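Local coordinates for 4-hydroxybutyrate CoA-transferase (Porphyromonas gingivalis, PDB 3D3U), which probably transfers coenzyme A from an acyl-CoA donor to carboxylates such as acetate and 4-hydroxybutyrate, at residues A[359-365]-A[413-418]; A[318-322]-A[381-385]; A[196-200]-A[219-224]; A[225-229]-A[247-253]. All coordinates share one frame; numbering follows the deposited sequence.

Contact 1: A[359-365]-A[413-418]; sequences STAKKGT and IAHPDF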
loop_
_atom_site.group_PDB
_atom_site.type_symbol
_atom_site.label_atom_id
_atom_site.label_comp_id
_atom_site.label_asym_id
_atom_site.label_seq_id
_atom_site.Cartn_x
_atom_site.Cartn_y
_atom_site.Cartn_z
ATOM N N SER A 359 9.003 -20.123 -7.523
ATOM C CA SER A 359 9.509 -20.436 -8.823
ATOM C C SER A 359 8.455 -20.979 -9.811
ATOM O O SER A 359 8.735 -21.083 -11.020
ATOM C CB SER A 359 10.744 -21.340 -8.708
ATOM O OG SER A 359 10.523 -22.589 -8.004
ATOM N N THR A 360 7.243 -21.319 -9.350
ATOM C CA THR A 360 6.144 -21.722 -10.313
ATOM C C THR A 360 4.726 -21.209 -10.112
ATOM O O THR A 360 4.472 -20.453 -9.216
ATOM C CB THR A 360 6.028 -23.196 -10.426
ATOM O OG1 THR A 360 5.941 -23.773 -9.128
ATOM C CG2 THR A 360 7.296 -23.759 -10.993
ATOM N N ALA A 361 3.817 -21.639 -10.982
ATOM C CA ALA A 361 2.392 -21.309 -10.861
ATOM C C ALA A 361 1.516 -22.468 -11.346
ATOM O O ALA A 361 2.008 -23.374 -12.012
ATOM C CB ALA A 361 2.082 -20.072 -11.634
ATOM N N LYS A 362 0.221 -22.434 -10.998
ATOM C CA LYS A 362 -0.740 -23.491 -11.373
ATOM C C LYS A 362 -0.200 -24.878 -10.954
ATOM O O LYS A 362 -0.082 -25.752 -11.801
ATOM C CB LYS A 362 -1.016 -23.428 -12.899
ATOM C CG LYS A 362 -2.066 -24.498 -13.498
ATOM C CD LYS A 362 -1.846 -24.999 -15.034
ATOM C CE LYS A 362 -3.152 -25.276 -15.817
ATOM N NZ LYS A 362 -2.764 -26.151 -16.986
ATOM N N LYS A 363 0.143 -25.066 -9.667
ATOM C CA LYS A 363 0.846 -26.307 -9.197
ATOM C C LYS A 363 2.116 -26.776 -9.996
ATOM O O LYS A 363 2.308 -27.993 -10.240
ATOM C CB LYS A 363 -0.100 -27.522 -9.004
ATOM C CG LYS A 363 0.600 -28.792 -8.320
ATOM C CD LYS A 363 0.207 -30.148 -8.991
ATOM C CE LYS A 363 0.394 -31.348 -8.040
ATOM N NZ LYS A 363 -0.645 -32.384 -8.413
ATOM N N GLY A 364 2.996 -25.837 -10.357
ATOM C CA GLY A 364 4.298 -26.212 -10.908
ATOM C C GLY A 364 4.191 -26.491 -12.383
ATOM O O GLY A 364 5.115 -27.041 -12.971
ATOM N N THR A 365 3.063 -26.134 -13.000
ATOM C CA THR A 365 2.949 -26.307 -14.442
ATOM C C THR A 365 3.709 -25.177 -15.113
ATOM O O THR A 365 4.217 -25.317 -16.222
ATOM C CB THR A 365 1.498 -26.232 -14.951
ATOM O OG1 THR A 365 0.582 -25.929 -13.888
ATOM C CG2 THR A 365 1.062 -27.554 -15.672
ATOM N N ILE A 413 18.109 -20.723 -9.619
ATOM C CA ILE A 413 17.016 -20.753 -8.613
ATOM C C ILE A 413 15.554 -21.023 -9.106
ATOM O O ILE A 413 14.567 -21.009 -8.297
ATOM C CB ILE A 413 16.973 -19.470 -7.851
ATOM C CG1 ILE A 413 16.352 -18.411 -8.705
ATOM C CG2 ILE A 413 18.366 -19.140 -7.375
ATOM C CD1 ILE A 413 16.162 -17.225 -7.993
ATOM N N ALA A 414 15.439 -21.236 -10.417
ATOM C CA ALA A 414 14.249 -21.753 -11.035
ATOM C C ALA A 414 13.863 -23.147 -10.544
ATOM O O ALA A 414 14.676 -23.919 -10.010
ATOM C CB ALA A 414 14.476 -21.824 -12.591
ATOM N N HIS A 415 12.624 -23.521 -10.846
ATOM C CA HIS A 415 12.229 -24.840 -10.490
ATOM C C HIS A 415 13.067 -25.736 -11.330
ATOM O O HIS A 415 13.374 -25.409 -12.500
ATOM C CB HIS A 415 10.745 -25.077 -10.712
ATOM C CG HIS A 415 10.306 -26.447 -10.310
ATOM N ND1 HIS A 415 9.944 -26.768 -9.016
ATOM C CD2 HIS A 415 10.263 -27.609 -11.017
ATOM C CE1 HIS A 415 9.675 -28.055 -8.946
ATOM N NE2 HIS A 415 9.891 -28.595 -10.140
ATOM N N PRO A 416 13.438 -26.877 -10.712
ATOM C CA PRO A 416 14.203 -27.949 -11.373
ATOM C C PRO A 416 13.634 -28.488 -12.695
ATOM O O PRO A 416 14.417 -28.886 -13.601
ATOM C CB PRO A 416 14.239 -29.048 -10.289
ATOM C CG PRO A 416 14.094 -28.356 -9.018
ATOM C CD PRO A 416 13.150 -27.259 -9.296
ATOM N N ASP A 417 12.313 -28.556 -12.841
ATOM C CA ASP A 417 11.802 -29.125 -14.154
ATOM C C ASP A 417 12.278 -28.272 -15.317
ATOM O O ASP A 417 12.775 -28.739 -16.338
ATOM C CB ASP A 417 10.278 -29.149 -14.228
ATOM C CG ASP A 417 9.640 -29.963 -13.128
ATOM O OD1 ASP A 417 10.360 -30.593 -12.337
ATOM O OD2 ASP A 417 8.396 -29.973 -12.974
ATOM N N PHE A 418 12.146 -26.981 -15.053
ATOM C CA PHE A 418 12.364 -25.926 -15.968
ATOM C C PHE A 418 13.795 -25.550 -16.264
ATOM O O PHE A 418 14.060 -25.074 -17.373
ATOM C CB PHE A 418 11.595 -24.788 -15.400
ATOM C CG PHE A 418 10.175 -25.009 -15.528
ATOM C CD1 PHE A 418 9.290 -24.513 -14.617
ATOM C CD2 PHE A 418 9.722 -25.809 -16.566
ATOM C CE1 PHE A 418 7.959 -24.752 -14.789
ATOM C CE2 PHE A 418 8.411 -26.066 -16.741
ATOM C CZ PHE A 418 7.519 -25.566 -15.894
#

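Contact 2: A[318-322]-A[381-385]; sequences LMGQA and TGRNE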
loop_
_atom_site.group_PDB
_atom_site.type_symbol
_atom_site.label_atom_id
_atom_site.label_comp_id
_atom_site.label_asym_id
_atom_site.label_seq_id
_atom_site.Cartn_x
_atom_site.Cartn_y
_atom_site.Cartn_z
ATOM N N LEU A 318 14.913 -14.261 -18.386
ATOM C CA LEU A 318 16.339 -14.614 -18.298
ATOM C C LEU A 318 17.331 -13.431 -18.241
ATOM O O LEU A 318 18.550 -13.643 -18.309
ATOM C CB LEU A 318 16.724 -15.553 -19.443
ATOM C CG LEU A 318 16.230 -17.002 -19.380
ATOM C CD1 LEU A 318 16.917 -17.854 -20.467
ATOM C CD2 LEU A 318 16.445 -17.598 -18.006
ATOM N N MET A 319 16.796 -12.220 -18.051
ATOM C CA MET A 319 17.496 -10.967 -18.261
ATOM C C MET A 319 17.294 -9.989 -17.100
ATOM O O MET A 319 18.079 -9.063 -16.912
ATOM C CB MET A 319 16.914 -10.321 -19.474
ATOM C CG MET A 319 17.790 -9.304 -20.082
ATOM S SD MET A 319 18.111 -9.884 -21.774
ATOM C CE MET A 319 16.545 -10.616 -22.430
ATOM N N GLY A 320 16.228 -10.141 -16.340
ATOM C CA GLY A 320 16.117 -9.296 -15.176
ATOM C C GLY A 320 14.933 -8.379 -15.236
ATOM O O GLY A 320 14.933 -7.277 -14.683
ATOM N N GLN A 321 13.900 -8.871 -15.885
ATOM C CA GLN A 321 12.850 -8.041 -16.276
ATOM C C GLN A 321 11.486 -8.632 -15.879
ATOM O O GLN A 321 11.170 -9.786 -16.246
ATOM C CB GLN A 321 13.035 -7.850 -17.758
ATOM C CG GLN A 321 14.418 -7.336 -18.057
ATOM C CD GLN A 321 14.575 -6.834 -19.506
ATOM O OE1 GLN A 321 14.084 -7.491 -20.431
ATOM N NE2 GLN A 321 15.273 -5.679 -19.707
ATOM N N ALA A 322 10.698 -7.839 -15.132
ATOM C CA ALA A 322 9.399 -8.240 -14.570
ATOM C C ALA A 322 8.302 -7.911 -15.511
ATOM O O ALA A 322 8.117 -6.740 -15.740
ATOM C CB ALA A 322 9.167 -7.489 -13.257
ATOM N N THR A 381 10.354 -1.413 -18.054
ATOM C CA THR A 381 10.797 -2.056 -16.798
ATOM C C THR A 381 12.067 -2.952 -16.857
ATOM O O THR A 381 12.218 -3.867 -16.045
ATOM C CB THR A 381 9.615 -2.769 -16.098
ATOM O OG1 THR A 381 10.144 -3.719 -15.125
ATOM C CG2 THR A 381 8.666 -3.512 -17.169
ATOM N N GLY A 382 12.952 -2.617 -17.819
ATOM C CA GLY A 382 14.277 -3.212 -18.079
ATOM C C GLY A 382 15.222 -3.334 -16.887
ATOM O O GLY A 382 15.194 -2.478 -15.988
ATOM N N ARG A 383 16.053 -4.416 -16.927
ATOM C CA ARG A 383 17.051 -5.031 -15.886
ATOM C C ARG A 383 17.874 -4.250 -14.821
ATOM O O ARG A 383 17.853 -4.710 -13.670
ATOM C CB ARG A 383 18.052 -6.019 -16.559
ATOM C CG ARG A 383 19.240 -5.341 -17.303
ATOM C CD ARG A 383 18.770 -4.284 -18.302
ATOM N NE ARG A 383 19.660 -4.136 -19.437
ATOM C CZ ARG A 383 19.451 -4.696 -20.621
ATOM N NH1 ARG A 383 20.325 -4.515 -21.616
ATOM N NH2 ARG A 383 18.365 -5.452 -20.794
ATOM N N ASN A 384 18.655 -3.206 -15.228
ATOM C CA ASN A 384 19.244 -2.086 -14.395
ATOM C C ASN A 384 18.276 -1.477 -13.364
ATOM O O ASN A 384 18.177 -0.232 -13.204
ATOM C CB ASN A 384 19.592 -0.954 -15.338
ATOM C CG ASN A 384 18.643 -0.905 -16.526
ATOM O OD1 ASN A 384 17.433 -0.688 -16.386
ATOM N ND2 ASN A 384 19.200 -1.166 -17.708
ATOM N N GLU A 385 17.542 -2.409 -12.733
ATOM C CA GLU A 385 16.456 -2.246 -11.763
ATOM C C GLU A 385 16.851 -3.011 -10.410
ATOM O O GLU A 385 17.236 -2.344 -9.422
ATOM C CB GLU A 385 15.096 -2.686 -12.406
ATOM C CG GLU A 385 14.097 -1.596 -12.820
ATOM C CD GLU A 385 14.701 -0.239 -13.254
ATOM O OE1 GLU A 385 15.833 -0.253 -13.807
ATOM O OE2 GLU A 385 14.024 0.860 -13.071
#

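Contact 3: A[196-200]-A[219-224]; sequences ELRIG and GIPDAV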
loop_
_atom_site.group_PDB
_atom_site.type_symbol
_atom_site.label_atom_id
_atom_site.label_comp_id
_atom_site.label_asym_id
_atom_site.label_seq_id
_atom_site.Cartn_x
_atom_site.Cartn_y
_atom_site.Cartn_z
ATOM N N GLU A 196 6.690 -20.801 0.713
ATOM C CA GLU A 196 6.827 -19.397 1.021
ATOM C C GLU A 196 7.859 -19.063 2.103
ATOM O O GLU A 196 8.657 -18.142 1.976
ATOM C CB GLU A 196 5.485 -18.854 1.384
ATOM C CG GLU A 196 4.745 -18.580 0.109
ATOM C CD GLU A 196 3.353 -18.102 0.331
ATOM O OE1 GLU A 196 2.933 -18.120 1.518
ATOM O OE2 GLU A 196 2.716 -17.700 -0.701
ATOM N N LEU A 197 7.817 -19.868 3.153
ATOM C CA LEU A 197 8.731 -19.809 4.247
ATOM C C LEU A 197 10.162 -19.940 3.800
ATOM O O LEU A 197 10.980 -19.154 4.222
ATOM C CB LEU A 197 8.352 -20.907 5.235
ATOM C CG LEU A 197 7.901 -20.274 6.565
ATOM C CD1 LEU A 197 7.239 -18.837 6.453
ATOM C CD2 LEU A 197 7.009 -21.229 7.343
ATOM N N ARG A 198 10.493 -20.927 2.970
ATOM C CA ARG A 198 11.886 -21.009 2.504
ATOM C C ARG A 198 12.219 -19.706 1.798
ATOM O O ARG A 198 13.334 -19.208 1.966
ATOM C CB ARG A 198 12.179 -22.229 1.623
ATOM C CG ARG A 198 12.556 -23.474 2.435
ATOM C CD ARG A 198 11.772 -24.736 1.992
ATOM N NE ARG A 198 12.309 -25.356 0.747
ATOM C CZ ARG A 198 11.681 -26.229 -0.093
ATOM N NH1 ARG A 198 10.413 -26.627 0.129
ATOM N NH2 ARG A 198 12.344 -26.669 -1.175
ATOM N N ILE A 199 11.258 -19.111 1.061
ATOM C CA ILE A 199 11.546 -17.841 0.379
ATOM C C ILE A 199 11.997 -16.851 1.442
ATOM O O ILE A 199 13.131 -16.366 1.409
ATOM C CB ILE A 199 10.345 -17.330 -0.554
ATOM C CG1 ILE A 199 9.880 -18.422 -1.523
ATOM C CG2 ILE A 199 10.709 -16.110 -1.409
ATOM C CD1 ILE A 199 8.765 -17.939 -2.386
ATOM N N GLY A 200 11.111 -16.609 2.406
ATOM C CA GLY A 200 11.406 -15.857 3.612
ATOM C C GLY A 200 12.792 -16.121 4.123
ATOM O O GLY A 200 13.527 -15.209 4.386
ATOM N N GLY A 219 1.636 -14.082 2.202
ATOM C CA GLY A 219 2.610 -15.120 2.438
ATOM C C GLY A 219 4.091 -14.680 2.472
ATOM O O GLY A 219 4.761 -14.822 3.551
ATOM N N ILE A 220 4.624 -14.172 1.331
ATOM C CA ILE A 220 6.045 -13.830 1.283
ATOM C C ILE A 220 6.468 -12.859 2.444
ATOM O O ILE A 220 7.353 -13.227 3.285
ATOM C CB ILE A 220 6.465 -13.365 -0.098
ATOM C CG1 ILE A 220 6.563 -14.565 -1.047
ATOM C CG2 ILE A 220 7.804 -12.737 -0.057
ATOM C CD1 ILE A 220 5.345 -14.665 -2.082
ATOM N N PRO A 221 5.853 -11.659 2.521
ATOM C CA PRO A 221 6.080 -10.746 3.649
ATOM C C PRO A 221 6.007 -11.345 5.052
ATOM O O PRO A 221 6.921 -11.112 5.888
ATOM C CB PRO A 221 5.023 -9.673 3.437
ATOM C CG PRO A 221 5.033 -9.522 1.961
ATOM C CD PRO A 221 4.992 -11.023 1.489
ATOM N N ASP A 222 4.963 -12.109 5.325
ATOM C CA ASP A 222 4.839 -12.706 6.624
ATOM C C ASP A 222 5.874 -13.761 6.767
ATOM O O ASP A 222 6.260 -14.052 7.868
ATOM C CB ASP A 222 3.470 -13.327 6.821
ATOM C CG ASP A 222 3.237 -13.786 8.230
ATOM O OD1 ASP A 222 2.849 -12.971 9.100
ATOM O OD2 ASP A 222 3.432 -14.979 8.570
ATOM N N ALA A 223 6.335 -14.346 5.671
ATOM C CA ALA A 223 7.412 -15.340 5.755
ATOM C C ALA A 223 8.660 -14.617 6.146
ATOM O O ALA A 223 9.421 -15.132 7.016
ATOM C CB ALA A 223 7.633 -16.085 4.444
ATOM N N VAL A 224 8.852 -13.425 5.550
ATOM C CA VAL A 224 10.129 -12.750 5.670
ATOM C C VAL A 224 10.287 -12.370 7.087
ATOM O O VAL A 224 11.364 -12.535 7.646
ATOM C CB VAL A 224 10.189 -11.423 5.012
ATOM C CG1 VAL A 224 11.610 -10.877 5.135
ATOM C CG2 VAL A 224 9.770 -11.507 3.620
#

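Contact 4: A[225-229]-A[247-253]; sequences LRALE and RMIRKGI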
loop_
_atom_site.group_PDB
_atom_site.type_symbol
_atom_site.label_atom_id
_atom_site.label_comp_id
_atom_site.label_asym_id
_atom_site.label_seq_id
_atom_site.Cartn_x
_atom_site.Cartn_y
_atom_site.Cartn_z
ATOM N N LEU A 225 9.230 -11.801 7.665
ATOM C CA LEU A 225 9.275 -11.369 9.032
ATOM C C LEU A 225 9.426 -12.570 9.960
ATOM O O LEU A 225 10.105 -12.459 10.944
ATOM C CB LEU A 225 7.990 -10.667 9.339
ATOM C CG LEU A 225 7.806 -9.169 9.374
ATOM C CD1 LEU A 225 8.883 -8.555 8.493
ATOM C CD2 LEU A 225 6.361 -9.097 8.877
ATOM N N ARG A 226 8.831 -13.734 9.635
ATOM C CA ARG A 226 9.130 -14.977 10.377
ATOM C C ARG A 226 10.614 -15.272 10.361
ATOM O O ARG A 226 11.202 -15.476 11.424
ATOM C CB ARG A 226 8.329 -16.188 9.934
ATOM C CG ARG A 226 6.925 -16.359 10.573
ATOM C CD ARG A 226 6.806 -16.097 12.113
ATOM N NE ARG A 226 5.372 -16.065 12.426
ATOM C CZ ARG A 226 4.748 -15.838 13.621
ATOM N NH1 ARG A 226 5.390 -15.553 14.764
ATOM N NH2 ARG A 226 3.422 -15.905 13.643
ATOM N N ALA A 227 11.266 -15.238 9.188
ATOM C CA ALA A 227 12.745 -15.466 9.084
ATOM C C ALA A 227 13.567 -14.442 9.891
ATOM O O ALA A 227 14.764 -14.599 10.080
ATOM C CB ALA A 227 13.181 -15.473 7.584
ATOM N N LEU A 228 12.980 -13.350 10.352
ATOM C CA LEU A 228 13.861 -12.276 10.911
ATOM C C LEU A 228 13.782 -12.228 12.460
ATOM O O LEU A 228 14.180 -11.225 13.089
ATOM C CB LEU A 228 13.506 -10.902 10.269
ATOM C CG LEU A 228 13.778 -10.752 8.762
ATOM C CD1 LEU A 228 12.742 -9.956 8.085
ATOM C CD2 LEU A 228 15.149 -10.189 8.396
ATOM N N GLU A 229 13.206 -13.281 13.042
ATOM C CA GLU A 229 13.016 -13.289 14.469
ATOM C C GLU A 229 14.357 -13.315 15.256
ATOM O O GLU A 229 14.386 -12.886 16.408
ATOM C CB GLU A 229 11.986 -14.366 14.938
ATOM C CG GLU A 229 10.616 -14.310 14.239
ATOM C CD GLU A 229 9.505 -14.991 15.013
ATOM O OE1 GLU A 229 8.283 -14.829 14.655
ATOM O OE2 GLU A 229 9.845 -15.635 16.014
ATOM N N ARG A 247 3.409 -7.715 15.306
ATOM C CA ARG A 247 3.961 -8.870 15.891
ATOM C C ARG A 247 5.482 -8.616 16.211
ATOM O O ARG A 247 6.028 -8.973 17.278
ATOM C CB ARG A 247 3.756 -10.014 14.850
ATOM C CG ARG A 247 3.375 -11.344 15.459
ATOM C CD ARG A 247 4.316 -12.552 15.120
ATOM N NE ARG A 247 5.012 -12.468 13.817
ATOM C CZ ARG A 247 4.414 -12.711 12.686
ATOM N NH1 ARG A 247 3.129 -13.049 12.707
ATOM N NH2 ARG A 247 5.070 -12.609 11.547
ATOM N N MET A 248 6.180 -8.022 15.264
ATOM C CA MET A 248 7.553 -7.895 15.468
ATOM C C MET A 248 7.817 -6.662 16.292
ATOM O O MET A 248 8.823 -6.593 17.005
ATOM C CB MET A 248 8.176 -7.713 14.134
ATOM C CG MET A 248 7.930 -8.818 13.268
ATOM S SD MET A 248 9.054 -10.181 13.626
ATOM C CE MET A 248 7.851 -11.491 13.024
ATOM N N ILE A 249 6.961 -5.652 16.171
ATOM C CA ILE A 249 7.132 -4.504 17.006
ATOM C C ILE A 249 6.984 -5.058 18.382
ATOM O O ILE A 249 7.867 -4.882 19.188
ATOM C CB ILE A 249 6.121 -3.437 16.729
ATOM C CG1 ILE A 249 6.382 -2.870 15.337
ATOM C CG2 ILE A 249 6.203 -2.371 17.899
ATOM C CD1 ILE A 249 5.334 -1.923 14.825
ATOM N N ARG A 250 5.905 -5.797 18.581
ATOM C CA ARG A 250 5.650 -6.546 19.804
ATOM C C ARG A 250 6.845 -7.358 20.347
ATOM O O ARG A 250 7.165 -7.242 21.502
ATOM C CB ARG A 250 4.472 -7.477 19.598
ATOM C CG ARG A 250 3.464 -7.332 20.625
ATOM C CD ARG A 250 2.425 -6.360 20.264
ATOM N NE ARG A 250 1.202 -7.029 19.891
ATOM C CZ ARG A 250 -0.021 -6.663 20.296
ATOM N NH1 ARG A 250 -0.192 -5.603 21.125
ATOM N NH2 ARG A 250 -1.073 -7.372 19.866
ATOM N N LYS A 251 7.531 -8.165 19.533
ATOM C CA LYS A 251 8.622 -9.001 20.050
ATOM C C LYS A 251 9.832 -8.153 20.343
ATOM O O LYS A 251 10.795 -8.648 20.821
ATOM C CB LYS A 251 8.993 -10.115 19.062
ATOM C CG LYS A 251 7.942 -11.228 18.822
ATOM C CD LYS A 251 8.057 -11.812 17.384
ATOM C CE LYS A 251 7.890 -13.337 17.255
ATOM N NZ LYS A 251 6.683 -13.817 17.977
ATOM N N GLY A 252 9.833 -6.871 20.041
ATOM C CA GLY A 252 11.082 -6.078 20.266
ATOM C C GLY A 252 12.028 -5.925 19.051
ATOM O O GLY A 252 12.930 -5.096 19.055
ATOM N N ILE A 253 11.808 -6.702 17.995
ATOM C CA ILE A 253 12.590 -6.615 16.776
ATOM C C ILE A 253 12.388 -5.358 15.943
ATOM O O ILE A 253 13.376 -4.754 15.532
ATOM C CB ILE A 253 12.401 -7.878 15.961
ATOM C CG1 ILE A 253 12.797 -9.085 16.825
ATOM C CG2 ILE A 253 13.239 -7.886 14.727
ATOM C CD1 ILE A 253 14.221 -9.006 17.645
#

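Contact 1: A[359-365]-A[413-418]
Thr360 turns its methyl into the corner between His415 and Phe418, so that one branch meets two aromatic residues. CG2 lies 3.7 Å from His415 CB and 4.0 Å from CE1 of Phe418. It meets the phenyl group at its edge, close to the ring plane, but approaches the imidazole on a slant. The branch gets there because CG2 is anti to the carbonyl carbon of Thr360, which leaves OG1 between the backbone N and C (chi1 51°). The same phenyl edge continues along the turn: Phe418 CZ is 3.3 Å from the carbonyl O of Thr365, again near the ring plane, and Gly364 O stands obliquely beside it. The turn belongs to a short beta hairpin in which strand 360-361 pairs antiparallel with strand 366-367, while the facing segment is the connection between helices 403-413 and 418-427 near the C-terminal end of the chain. No hydrogen bond spans the two segments. Ser359, just ahead of the hairpin strand, lies against the start of this connection. Its CB is 3.6 Å from His415 N and its OG 3.7 Å from His415 CB, and the hydroxyl is hydrogen-bonded to Glu392. With CG anti to the backbone N (chi1 -178°), His415 carries its ring away from Ser359 while CB stays against Ser359 and Thr360. Pro416 CD covers one face of the imidazole, and NE2 makes a weak, bent hydrogen bond to Asp417 OD1 (3.0 Å, 127° at the hydrogen), which may limit the ring's rotation.

Contact 2: A[318-322]-A[381-385]
Two irregular loops run side by side and approach most closely where the CA atoms of Gly320 and Arg383 lie 4.4 Å apart. Both belong to the C-terminal domain of the acetyl-CoA hydrolase/transferase family, a Rossmann-like alpha/beta fold: loop 318-322 follows strand 316-317, and loop 381-385 leads into strand 388-391 of the large mixed sheet. The backbone of Gly320, with its positive phi of 117°, presents no side chain to the other loop, and its carbonyl O receives a CA-H...O contact from Arg383 CA (3.3 Å, 155° at the hydrogen). Just before it, the carbonyl O of Met319 stands 3.1 Å from Arg383 CB. Arg383 places CG between its own backbone N and carbonyl carbon, and the chain then bends at chi2 (-52°), bringing the guanidinium near the Met319 side chain. There Met319 CG approaches NH2 at 4.0 Å on a slanting path. Gln321 is directed differently: its chain, extended beyond CG, runs along the facing backbone, with CG 3.5 Å from Arg383 N, and brings its terminal amide beside Gly382 and the guanidinium edge. Asp317, just before the loop, accepts weak hydrogen bonds at OD1 from the backbone N atoms of Met319, Gly320 and Gln321. Helix 403-413 lies alongside, with Leu403 touching Met319 and Arg406 touching Arg383. At the far end, where residues 323-336 and 375-380 are missing from the model, Thr381 CG2 rests 3.6 Å from the carbonyl O of Ala322.

Contact 3: A[196-200]-A[219-224]
This is a close helix-helix contact between helix 194-204 and the first turns of helix 219-226, two consecutive helices linked through strand 212-215 in a Rossmann-like alpha/beta fold. The local axes pass 7.6 Å apart and cross at -51°, a separation made possible by small residues. Gly200 has no side chain to intervene, and its CA lies 3.9 Å from Val224 CA. Ala223 supplies the central methyl: CB sits 3.4 Å from the carbonyl O of Glu196 and also faces Gly200 CA. From the flank, Leu197 reaches back to it. Although its CB leaves in the other direction, the chain turns so that CD1 touches Ala223 CB at 3.4 Å. Glu196 takes the other end of the interface. With CG anti to its carbonyl carbon and the chain extended (chi2 177°), it lays its carboxylate beside Gly219, OE1 3.2 Å from CA. The negative group therefore lies by the N-terminal turn of the second helix, where the helix dipole may favour it, although no hydrogen bond joins them. Ile199 CD1 and Ile220 CG1, 4.2 Å apart, form the apolar margin of the contact. Both isoleucines also touch Ala356, so the helix pair is seated on strand 352-356 of the mixed sheet.

Contact 4: A[225-229]-A[247-253]
A salt-bridge network, flanked by a stacked arginine pair, joins the C-terminal end of helix 219-226 to helix 243-251, the next helix of the Rossmann-like fold beyond strand 235-237. Arg226 lays its guanidinium flat on that of Arg247, centres 3.3 Å apart and planes at 15°, although the two side chains approach almost at right angles. Glu229 probably offsets the gathered positive charge. Its OE1 accepts a nearly straight hydrogen bond from Arg226 NH1 (3.0 Å, 163°), with OE1 close to the guanidinium plane of Arg226, and this salt bridge holds Arg226 in place within the stack. The same oxygen has a long salt bridge to Lys251 NZ (3.8 Å). It lies well out of the plane of Arg247, whose NE is 4.1 Å away, so only charge attraction operates there. Arg247 NH2 forms a weak, long ion pair with Asp222. Next to the charged groups, Met248, bent at chi2, puts CE 3.8 Å from Leu225 CB and close to the carbonyl O of Leu225. Gly252, the first residue to leave helical angles, has positive phi, and beyond it Ile253 CG2 lies 3.8 Å from Leu228 O.

In the fold
From the N terminus, contact 3 comes first, closing the excursion from helix 194-204 through strand 212-215 to helix 219-226. Contact 4 follows in series, uses the end of that same helix and closes the next excursion, through strand 235-237, onto helix 243-251. The two touch where Gly200 meets Ala227, making one continuous row of helices. Later, contact 2 opens at 318-322, contact 1 opens at 359-365, contact 2 closes at 381-385 and contact 1 at 413-418, so these two cross. Their centres are about 20 Å apart; contact 2 joins two loops, and contact 1 sets the hairpin against the connection between the last two helices. Contact 1 lies about 17 Å from contact 3, centre to centre.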